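Long-range contacts in alcohol dehydrogenase IV (Corynebacterium glutamicum, PDB 3IV7), which probably reduces maleylacetate with a nicotinamide cofactor and belongs to the iron-containing alcohol dehydrogenase family: residues A[127-132]-A[141-146]; A[12-17]-A[146-151]; A[178-183]-A[265-270]. One frame throughout, in Å; residues are numbered along the deposited sequence.

Contact 1: residues A[127-132]-A[141-146]; sequences ATNVWG and TGVDLK
The indole of Trp-131 lies flat against the backbone of the partner strand, with the peptide of Gly-142 across one face and the Gly-142 N 3.6 Å above the plane of the Trp-131 ring, over its centre. From that side Gly-142 CA makes a CH-pi contact with the five-membered ring, 3.8 Å from its centroid and 26° off the normal; Asp-144 CB approaches the pyrrole part obliquely. A chi1 of 57°, which sets CG between the backbone N and C, turns the ring over Gly-142 of the partner strand. One water bridges the strands, accepting from Trp-131 NE1 and donating to Val-143 O, the water oxygen 2.6 Å from Val-143 O. This is cross-strand packing in an antiparallel hairpin, strands 130-135 and 138-143, where Trp-131 and Gly-142 form a hydrogen-bonded pair: Trp-131 N gives to Gly-142 O at 2.9 Å, and Gly-142 N returns a bond to Trp-131 O. Val-130 and Val-143, the adjoining non-hydrogen-bonded pair, meet on the other face of the ribbon through their CG2 methyls. Where strand 138-143 ends and strand 130-135 begins, Asp-144 N donates almost straight to Asn-129 O at 2.9 Å, while the flat amide of Asn-129 lies against the CG1 methyl of Val-143, ND2 being 3.7 Å from it.

Contact 2: residues A[12-17]-A[146-151]; sequences TLPQKV and KVLPET
A parallel beta pairing joins residues 12-17 to 146-151 just where strand 7-20 and strand 151-154 come side by side in the parallel sheet. Lys-16 and Thr-151 form the bridge: Lys-16 N donates to Glu-150 O at 3.0 Å and 173°, and Thr-151 CA sends a CA-H...O contact back to Lys-16 O. One residue earlier, a side chain takes over from the backbone. Gln-15 reaches across with CG anti to its own N (chi1 -154°) and the chain extended beyond, so that NE2 bonds Pro-149 O at 2.8 Å; the same NE2 gives a second bond to Glu-126 O, and OE1 is paired with the hydroxyl of Tyr-227. With both its ends engaged, the amide is probably fixed in this rotation. Leu-148 fills the angle before the strands pair: its CD1 methyl rests 3.5 Å from Gln-15 NE2, while CD2 touches both Pro-14 O and Leu-13 CB, 3.5 Å from the latter. Helix 24-35 lies along the side of Lys-16 and Thr-151, where Glu-31 binds the Thr-151 hydroxyl and Arg-35 forms a salt bridge with Glu-150. Lys-16 NZ instead meets Asp-11 of the second subunit, whose own strand pairs antiparallel with strand 7-20, so the sheet runs on across the dimer interface.

Contact 3: residues A[178-183]-A[265-270]; sequences CIDSLW and PYVLAF
Leu-268 reaches toward Trp-183 and Ile-179 from helix 256-271. Its CB leaves the helix to one side of the partner segment; with CG anti to the backbone N (chi1 -179°) and chi2 at 55°, the branch swings round until CD1 does the touching. That methyl stands at the edge of the Trp-183 indole, in its plane, 3.6 Å from CH2 and 4.0 Å from CZ3. It also lies 3.9 Å from Ile-179 CG2, and is thus shared between the ring rim and the isoleucine branch. The surroundings are those of the all-helical C-terminal domain of the iron-containing alcohol dehydrogenase fold: the C-terminal part of helix 164-181, with Trp-183, packs on helix 256-271 through buried side chains, with Ile-199 of helix 189-211 also against Ile-179. Val-267, the preceding residue, adds its CG1 methyl, 4.1 Å from Trp-183 CZ2 and oblique to the ring. Its own segment helps to hold the indole. Trp-183 NE1 donates to Asp-180 OD1 at 2.7 Å, on the anti side of the carboxylate but tilted out of its plane, and one ring face rests against the Ile-179 carbonyl oxygen, 3.7 Å above the plane and toward the rim. The other oxygen of Asp-180, OD2, is hydrogen-bonded to His-242 ND1, so the aspartate ties the tryptophan to helix 240-250.

In the fold
Along the chain, contact 1 is nested inside the long span that contact 2 closes, and contact 3 follows both. Contacts 1 and 2 have centres about 11 Å apart, share Lys-146 and touch directly: Thr-128 O and Asn-129 O pack against Leu-148 and Val-147. The hairpin 130-143 is therefore seated beside the parallel sheet, where strands 7-20 and 151-154 meet. Contact 3 belongs to the helical C-terminal part, its centre about 22 Å from that of contact 1 and 26 Å from that of contact 2, without touching either. Helix 216-236, itself in the helical part, meets Ala-127, Cys-178 and, through Tyr-227, Gln-15, and so joins the two parts of the subunit.

Contact 1: residues A[127-132]-A[141-146]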
loop_
_atom_site.group_PDB
_atom_site.type_symbol
_atom_site.label_atom_id
_atom_site.label_comp_id
_atom_site.label_asym_id
_atom_site.label_seq_id
_atom_site.Cartn_x
_atom_site.Cartn_y
_atom_site.Cartn_z
ATOM N N ALA A 127 -2.035 5.576 11.387
ATOM C CA ALA A 127 -2.199 4.715 10.255
ATOM C C ALA A 127 -3.011 3.473 10.546
ATOM O O ALA A 127 -3.026 2.593 9.750
ATOM C CB ALA A 127 -0.851 4.328 9.697
ATOM N N THR A 128 -3.703 3.406 11.685
ATOM C CA THR A 128 -4.577 2.252 11.956
ATOM C C THR A 128 -6.032 2.698 12.206
ATOM O O THR A 128 -6.318 3.881 12.587
ATOM C CB THR A 128 -4.110 1.419 13.183
ATOM O OG1 THR A 128 -4.554 2.045 14.383
ATOM C CG2 THR A 128 -2.589 1.282 13.225
ATOM N N ASN A 129 -6.917 1.742 12.044
ATOM C CA ASN A 129 -8.322 1.906 12.280
ATOM C C ASN A 129 -8.689 1.294 13.610
ATOM O O ASN A 129 -9.804 0.864 13.801
ATOM C CB ASN A 129 -9.120 1.247 11.168
ATOM C CG ASN A 129 -8.733 -0.212 10.941
ATOM O OD1 ASN A 129 -7.857 -0.760 11.620
ATOM N ND2 ASN A 129 -9.308 -0.803 9.910
ATOM N N VAL A 130 -7.718 1.267 14.522
ATOM C CA VAL A 130 -7.880 0.702 15.858
ATOM C C VAL A 130 -8.089 1.826 16.851
ATOM O O VAL A 130 -7.324 2.832 16.862
ATOM C CB VAL A 130 -6.620 -0.117 16.276
ATOM C CG1 VAL A 130 -6.710 -0.577 17.779
ATOM C CG2 VAL A 130 -6.440 -1.324 15.332
ATOM N N TRP A 131 -9.126 1.676 17.665
ATOM C CA TRP A 131 -9.436 2.614 18.744
ATOM C C TRP A 131 -9.263 1.935 20.082
ATOM O O TRP A 131 -9.278 0.733 20.160
ATOM C CB TRP A 131 -10.884 3.119 18.619
ATOM C CG TRP A 131 -11.924 2.059 18.615
ATOM C CD1 TRP A 131 -12.503 1.497 17.520
ATOM C CD2 TRP A 131 -12.524 1.437 19.746
ATOM N NE1 TRP A 131 -13.426 0.568 17.893
ATOM C CE2 TRP A 131 -13.469 0.508 19.256
ATOM C CE3 TRP A 131 -12.344 1.553 21.135
ATOM C CZ2 TRP A 131 -14.243 -0.299 20.103
ATOM C CZ3 TRP A 131 -13.129 0.791 21.978
ATOM C CH2 TRP A 131 -14.053 -0.155 21.460
ATOM N N GLY A 132 -9.106 2.736 21.126
ATOM C CA GLY A 132 -9.018 2.247 22.467
ATOM C C GLY A 132 -9.767 3.134 23.427
ATOM O O GLY A 132 -9.830 4.370 23.259
ATOM N N THR A 141 -9.723 -2.476 22.998
ATOM C CA THR A 141 -9.497 -1.911 21.697
ATOM C C THR A 141 -10.405 -2.570 20.704
ATOM O O THR A 141 -10.818 -3.716 20.872
ATOM C CB THR A 141 -8.051 -2.159 21.184
ATOM O OG1 THR A 141 -7.794 -3.565 21.178
ATOM C CG2 THR A 141 -7.031 -1.441 22.063
ATOM N N GLY A 142 -10.720 -1.854 19.669
ATOM C CA GLY A 142 -11.563 -2.379 18.640
ATOM C C GLY A 142 -11.213 -1.746 17.334
ATOM O O GLY A 142 -10.316 -0.911 17.263
ATOM N N VAL A 143 -11.927 -2.129 16.314
ATOM C CA VAL A 143 -11.675 -1.634 14.998
ATOM C C VAL A 143 -12.891 -0.912 14.469
ATOM O O VAL A 143 -14.005 -1.371 14.638
ATOM C CB VAL A 143 -11.326 -2.786 14.060
ATOM C CG1 VAL A 143 -11.376 -2.333 12.616
ATOM C CG2 VAL A 143 -9.943 -3.348 14.431
ATOM N N ASP A 144 -12.661 0.204 13.792
ATOM C CA ASP A 144 -13.745 0.975 13.157
ATOM C C ASP A 144 -13.087 1.861 12.119
ATOM O O ASP A 144 -12.175 2.628 12.449
ATOM C CB ASP A 144 -14.478 1.787 14.228
ATOM C CG ASP A 144 -15.562 2.717 13.664
ATOM O OD1 ASP A 144 -15.761 2.764 12.442
ATOM O OD2 ASP A 144 -16.200 3.425 14.486
ATOM N N LEU A 145 -13.507 1.733 10.852
ATOM C CA LEU A 145 -12.917 2.539 9.730
ATOM C C LEU A 145 -13.008 4.049 9.969
ATOM O O LEU A 145 -12.147 4.798 9.527
ATOM C CB LEU A 145 -13.578 2.209 8.382
ATOM C CG LEU A 145 -13.031 3.002 7.144
ATOM C CD1 LEU A 145 -11.490 2.726 6.893
ATOM C CD2 LEU A 145 -13.871 2.711 5.850
ATOM N N LYS A 146 -14.049 4.494 10.673
ATOM C CA LYS A 146 -14.218 5.934 10.949
ATOM C C LYS A 146 -13.111 6.499 11.791
ATOM O O LYS A 146 -12.945 7.694 11.801
ATOM C CB LYS A 146 -15.562 6.238 11.639
ATOM C CG LYS A 146 -16.764 5.746 10.890
ATOM C CD LYS A 146 -18.066 6.423 11.367
ATOM C CE LYS A 146 -18.221 6.402 12.842
ATOM N NZ LYS A 146 -18.116 5.035 13.392
HETATM O O HOH W 1 -15.766 -0.728 16.481
#

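Contact 2: residues A[12-17]-A[146-151]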
loop_
_atom_site.group_PDB
_atom_site.type_symbol
_atom_site.label_atom_id
_atom_site.label_comp_id
_atom_site.label_asym_id
_atom_site.label_seq_id
_atom_site.Cartn_x
_atom_site.Cartn_y
_atom_site.Cartn_z
ATOM N N THR A 12 -6.961 -2.558 1.493
ATOM C CA THR A 12 -6.137 -1.361 1.444
ATOM C C THR A 12 -7.006 -0.220 1.915
ATOM O O THR A 12 -8.031 0.033 1.341
ATOM C CB THR A 12 -5.639 -1.086 0.070
ATOM O OG1 THR A 12 -4.785 -2.171 -0.336
ATOM C CG2 THR A 12 -4.866 0.244 0.045
ATOM N N LEU A 13 -6.579 0.450 2.984
ATOM C CA LEU A 13 -7.362 1.505 3.606
ATOM C C LEU A 13 -7.078 2.848 2.969
ATOM O O LEU A 13 -5.930 3.145 2.657
ATOM C CB LEU A 13 -7.034 1.589 5.098
ATOM C CG LEU A 13 -7.293 0.318 5.899
ATOM C CD1 LEU A 13 -7.005 0.568 7.355
ATOM C CD2 LEU A 13 -8.741 -0.230 5.690
ATOM N N PRO A 14 -8.121 3.696 2.839
ATOM C CA PRO A 14 -7.917 5.002 2.183
ATOM C C PRO A 14 -7.183 5.987 3.090
ATOM O O PRO A 14 -7.533 6.136 4.243
ATOM C CB PRO A 14 -9.337 5.486 1.894
ATOM C CG PRO A 14 -10.213 4.774 2.950
ATOM C CD PRO A 14 -9.526 3.470 3.256
ATOM N N GLN A 15 -6.140 6.603 2.577
ATOM C CA GLN A 15 -5.415 7.592 3.331
ATOM C C GLN A 15 -4.524 8.447 2.457
ATOM O O GLN A 15 -3.959 7.982 1.478
ATOM C CB GLN A 15 -4.561 6.918 4.413
ATOM C CG GLN A 15 -4.270 7.825 5.596
ATOM C CD GLN A 15 -3.705 7.062 6.786
ATOM O OE1 GLN A 15 -2.815 6.218 6.632
ATOM N NE2 GLN A 15 -4.216 7.361 7.982
ATOM N N LYS A 16 -4.430 9.722 2.813
ATOM C CA LYS A 16 -3.466 10.623 2.226
ATOM C C LYS A 16 -2.367 10.864 3.254
ATOM O O LYS A 16 -2.646 11.063 4.451
ATOM C CB LYS A 16 -4.107 11.950 1.841
ATOM C CG LYS A 16 -3.120 13.005 1.337
ATOM C CD LYS A 16 -3.817 14.394 1.084
ATOM C CE LYS A 16 -4.645 14.407 -0.194
ATOM N NZ LYS A 16 -3.785 14.186 -1.437
ATOM N N VAL A 17 -1.134 10.865 2.786
ATOM C CA VAL A 17 0.015 11.130 3.607
ATOM C C VAL A 17 0.798 12.233 2.985
ATOM O O VAL A 17 1.144 12.169 1.784
ATOM C CB VAL A 17 0.915 9.884 3.679
ATOM C CG1 VAL A 17 2.093 10.117 4.656
ATOM C CG2 VAL A 17 0.099 8.699 4.085
ATOM N N LYS A 146 -14.049 4.494 10.673
ATOM C CA LYS A 146 -14.218 5.934 10.949
ATOM C C LYS A 146 -13.111 6.499 11.791
ATOM O O LYS A 146 -12.945 7.694 11.801
ATOM C CB LYS A 146 -15.562 6.238 11.639
ATOM C CG LYS A 146 -16.764 5.746 10.890
ATOM C CD LYS A 146 -18.066 6.423 11.367
ATOM C CE LYS A 146 -18.221 6.402 12.842
ATOM N NZ LYS A 146 -18.116 5.035 13.392
ATOM N N VAL A 147 -12.336 5.654 12.514
ATOM C CA VAL A 147 -11.273 6.195 13.326
ATOM C C VAL A 147 -9.947 6.354 12.595
ATOM O O VAL A 147 -9.052 6.984 13.108
ATOM C CB VAL A 147 -11.086 5.456 14.653
ATOM C CG1 VAL A 147 -12.429 5.239 15.291
ATOM C CG2 VAL A 147 -10.321 4.132 14.475
ATOM N N LEU A 148 -9.833 5.812 11.393
ATOM C CA LEU A 148 -8.617 5.973 10.608
ATOM C C LEU A 148 -8.516 7.439 10.152
ATOM O O LEU A 148 -9.410 7.929 9.500
ATOM C CB LEU A 148 -8.646 5.068 9.361
ATOM C CG LEU A 148 -7.444 5.185 8.416
ATOM C CD1 LEU A 148 -6.173 4.642 9.101
ATOM C CD2 LEU A 148 -7.745 4.435 7.065
ATOM N N PRO A 149 -7.415 8.135 10.497
ATOM C CA PRO A 149 -7.363 9.513 10.006
ATOM C C PRO A 149 -7.351 9.543 8.481
ATOM O O PRO A 149 -6.695 8.710 7.841
ATOM C CB PRO A 149 -6.048 10.038 10.577
ATOM C CG PRO A 149 -5.851 9.250 11.851
ATOM C CD PRO A 149 -6.485 7.902 11.621
ATOM N N GLU A 150 -8.096 10.448 7.908
ATOM C CA GLU A 150 -8.154 10.567 6.464
ATOM C C GLU A 150 -6.865 11.111 5.889
ATOM O O GLU A 150 -6.510 10.804 4.763
ATOM C CB GLU A 150 -9.292 11.453 6.054
ATOM C CG GLU A 150 -10.602 10.836 6.238
ATOM C CD GLU A 150 -11.728 11.671 5.679
ATOM O OE1 GLU A 150 -11.461 12.734 5.071
ATOM O OE2 GLU A 150 -12.878 11.269 5.876
ATOM N N THR A 151 -6.200 11.959 6.644
ATOM C CA THR A 151 -4.934 12.513 6.222
ATOM C C THR A 151 -3.915 12.474 7.341
ATOM O O THR A 151 -4.240 12.745 8.528
ATOM C CB THR A 151 -5.109 13.956 5.771
ATOM O OG1 THR A 151 -6.062 14.004 4.703
ATOM C CG2 THR A 151 -3.770 14.557 5.329
#

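Contact 3: residues A[178-183]-A[265-270]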
loop_
_atom_site.group_PDB
_atom_site.type_symbol
_atom_site.label_atom_id
_atom_site.label_comp_id
_atom_site.label_asym_id
_atom_site.label_seq_id
_atom_site.Cartn_x
_atom_site.Cartn_y
_atom_site.Cartn_z
ATOM N N CYS A 178 5.954 -3.937 12.640
ATOM C CA CYS A 178 6.444 -4.622 11.451
ATOM C C CYS A 178 6.642 -6.088 11.706
ATOM O O CYS A 178 6.151 -6.918 10.975
ATOM C CB CYS A 178 7.790 -4.059 10.986
ATOM S SG CYS A 178 7.806 -2.373 10.544
ATOM N N ILE A 179 7.437 -6.401 12.709
ATOM C CA ILE A 179 7.860 -7.774 12.930
ATOM C C ILE A 179 6.726 -8.729 13.300
ATOM O O ILE A 179 6.579 -9.777 12.699
ATOM C CB ILE A 179 9.046 -7.855 13.924
ATOM C CG1 ILE A 179 10.279 -7.186 13.267
ATOM C CG2 ILE A 179 9.347 -9.354 14.254
ATOM C CD1 ILE A 179 11.545 -7.054 14.151
ATOM N N ASP A 180 5.900 -8.348 14.258
ATOM C CA ASP A 180 4.766 -9.204 14.651
ATOM C C ASP A 180 3.829 -9.427 13.450
ATOM O O ASP A 180 3.270 -10.521 13.284
ATOM C CB ASP A 180 4.011 -8.567 15.767
ATOM C CG ASP A 180 3.278 -9.560 16.645
ATOM O OD1 ASP A 180 3.721 -10.744 16.799
ATOM O OD2 ASP A 180 2.305 -9.094 17.286
ATOM N N SER A 181 3.706 -8.402 12.593
ATOM C CA SER A 181 2.825 -8.468 11.436
ATOM C C SER A 181 3.263 -9.548 10.428
ATOM O O SER A 181 2.434 -10.077 9.669
ATOM C CB SER A 181 2.719 -7.100 10.769
ATOM O OG SER A 181 1.913 -6.198 11.552
ATOM N N LEU A 182 4.554 -9.886 10.444
ATOM C CA LEU A 182 5.093 -10.920 9.578
ATOM C C LEU A 182 4.493 -12.305 9.814
ATOM O O LEU A 182 4.510 -13.138 8.913
ATOM C CB LEU A 182 6.624 -10.965 9.666
ATOM C CG LEU A 182 7.325 -9.692 9.144
ATOM C CD1 LEU A 182 8.821 -9.780 9.292
ATOM C CD2 LEU A 182 6.920 -9.425 7.685
ATOM N N TRP A 183 4.009 -12.563 11.036
ATOM C CA TRP A 183 3.277 -13.811 11.339
ATOM C C TRP A 183 1.905 -13.438 11.947
ATOM O O TRP A 183 1.331 -14.188 12.729
ATOM C CB TRP A 183 4.089 -14.737 12.288
ATOM C CG TRP A 183 4.631 -14.024 13.444
ATOM C CD1 TRP A 183 3.913 -13.459 14.467
ATOM C CD2 TRP A 183 6.002 -13.699 13.694
ATOM N NE1 TRP A 183 4.749 -12.780 15.311
ATOM C CE2 TRP A 183 6.037 -12.915 14.870
ATOM C CE3 TRP A 183 7.197 -13.977 13.042
ATOM C CZ2 TRP A 183 7.216 -12.415 15.393
ATOM C CZ3 TRP A 183 8.365 -13.501 13.581
ATOM C CH2 TRP A 183 8.366 -12.721 14.745
ATOM N N PRO A 265 12.147 -8.414 21.108
ATOM C CA PRO A 265 13.170 -9.426 20.811
ATOM C C PRO A 265 12.846 -10.818 21.325
ATOM O O PRO A 265 13.292 -11.810 20.746
ATOM C CB PRO A 265 14.396 -8.889 21.512
ATOM C CG PRO A 265 13.816 -7.935 22.609
ATOM C CD PRO A 265 12.667 -7.328 21.963
ATOM N N TYR A 266 12.095 -10.892 22.417
ATOM C CA TYR A 266 11.696 -12.185 23.009
ATOM C C TYR A 266 10.634 -12.885 22.144
ATOM O O TYR A 266 10.705 -14.100 21.925
ATOM C CB TYR A 266 11.236 -11.991 24.495
ATOM C CG TYR A 266 12.375 -11.461 25.311
ATOM C CD1 TYR A 266 13.415 -12.304 25.702
ATOM C CD2 TYR A 266 12.520 -10.109 25.523
ATOM C CE1 TYR A 266 14.522 -11.820 26.306
ATOM C CE2 TYR A 266 13.607 -9.613 26.160
ATOM C CZ TYR A 266 14.625 -10.474 26.547
ATOM O OH TYR A 266 15.740 -9.982 27.189
ATOM N N VAL A 267 9.711 -12.115 21.580
ATOM C CA VAL A 267 8.707 -12.703 20.667
ATOM C C VAL A 267 9.382 -13.097 19.368
ATOM O O VAL A 267 9.093 -14.152 18.814
ATOM C CB VAL A 267 7.564 -11.793 20.406
ATOM C CG1 VAL A 267 6.596 -12.452 19.419
ATOM C CG2 VAL A 267 6.850 -11.425 21.742
ATOM N N LEU A 268 10.334 -12.294 18.913
ATOM C CA LEU A 268 11.083 -12.659 17.714
ATOM C C LEU A 268 11.848 -13.956 17.943
ATOM O O LEU A 268 11.737 -14.904 17.138
ATOM C CB LEU A 268 12.037 -11.573 17.304
ATOM C CG LEU A 268 12.848 -11.866 16.047
ATOM C CD1 LEU A 268 11.909 -12.208 14.853
ATOM C CD2 LEU A 268 13.718 -10.677 15.744
ATOM N N ALA A 269 12.627 -14.005 19.023
ATOM C CA ALA A 269 13.408 -15.203 19.365
ATOM C C ALA A 269 12.527 -16.422 19.455
ATOM O O ALA A 269 12.888 -17.491 18.977
ATOM C CB ALA A 269 14.142 -14.998 20.685
ATOM N N PHE A 270 11.361 -16.246 20.066
ATOM C CA PHE A 270 10.398 -17.327 20.312
ATOM C C PHE A 270 9.797 -17.897 19.015
ATOM O O PHE A 270 9.752 -19.107 18.836
ATOM C CB PHE A 270 9.263 -16.785 21.205
ATOM C CG PHE A 270 8.180 -17.794 21.527
ATOM C CD1 PHE A 270 8.324 -18.666 22.594
ATOM C CD2 PHE A 270 6.983 -17.791 20.832
ATOM C CE1 PHE A 270 7.316 -19.583 22.906
ATOM C CE2 PHE A 270 5.957 -18.698 21.152
ATOM C CZ PHE A 270 6.130 -19.590 22.176
#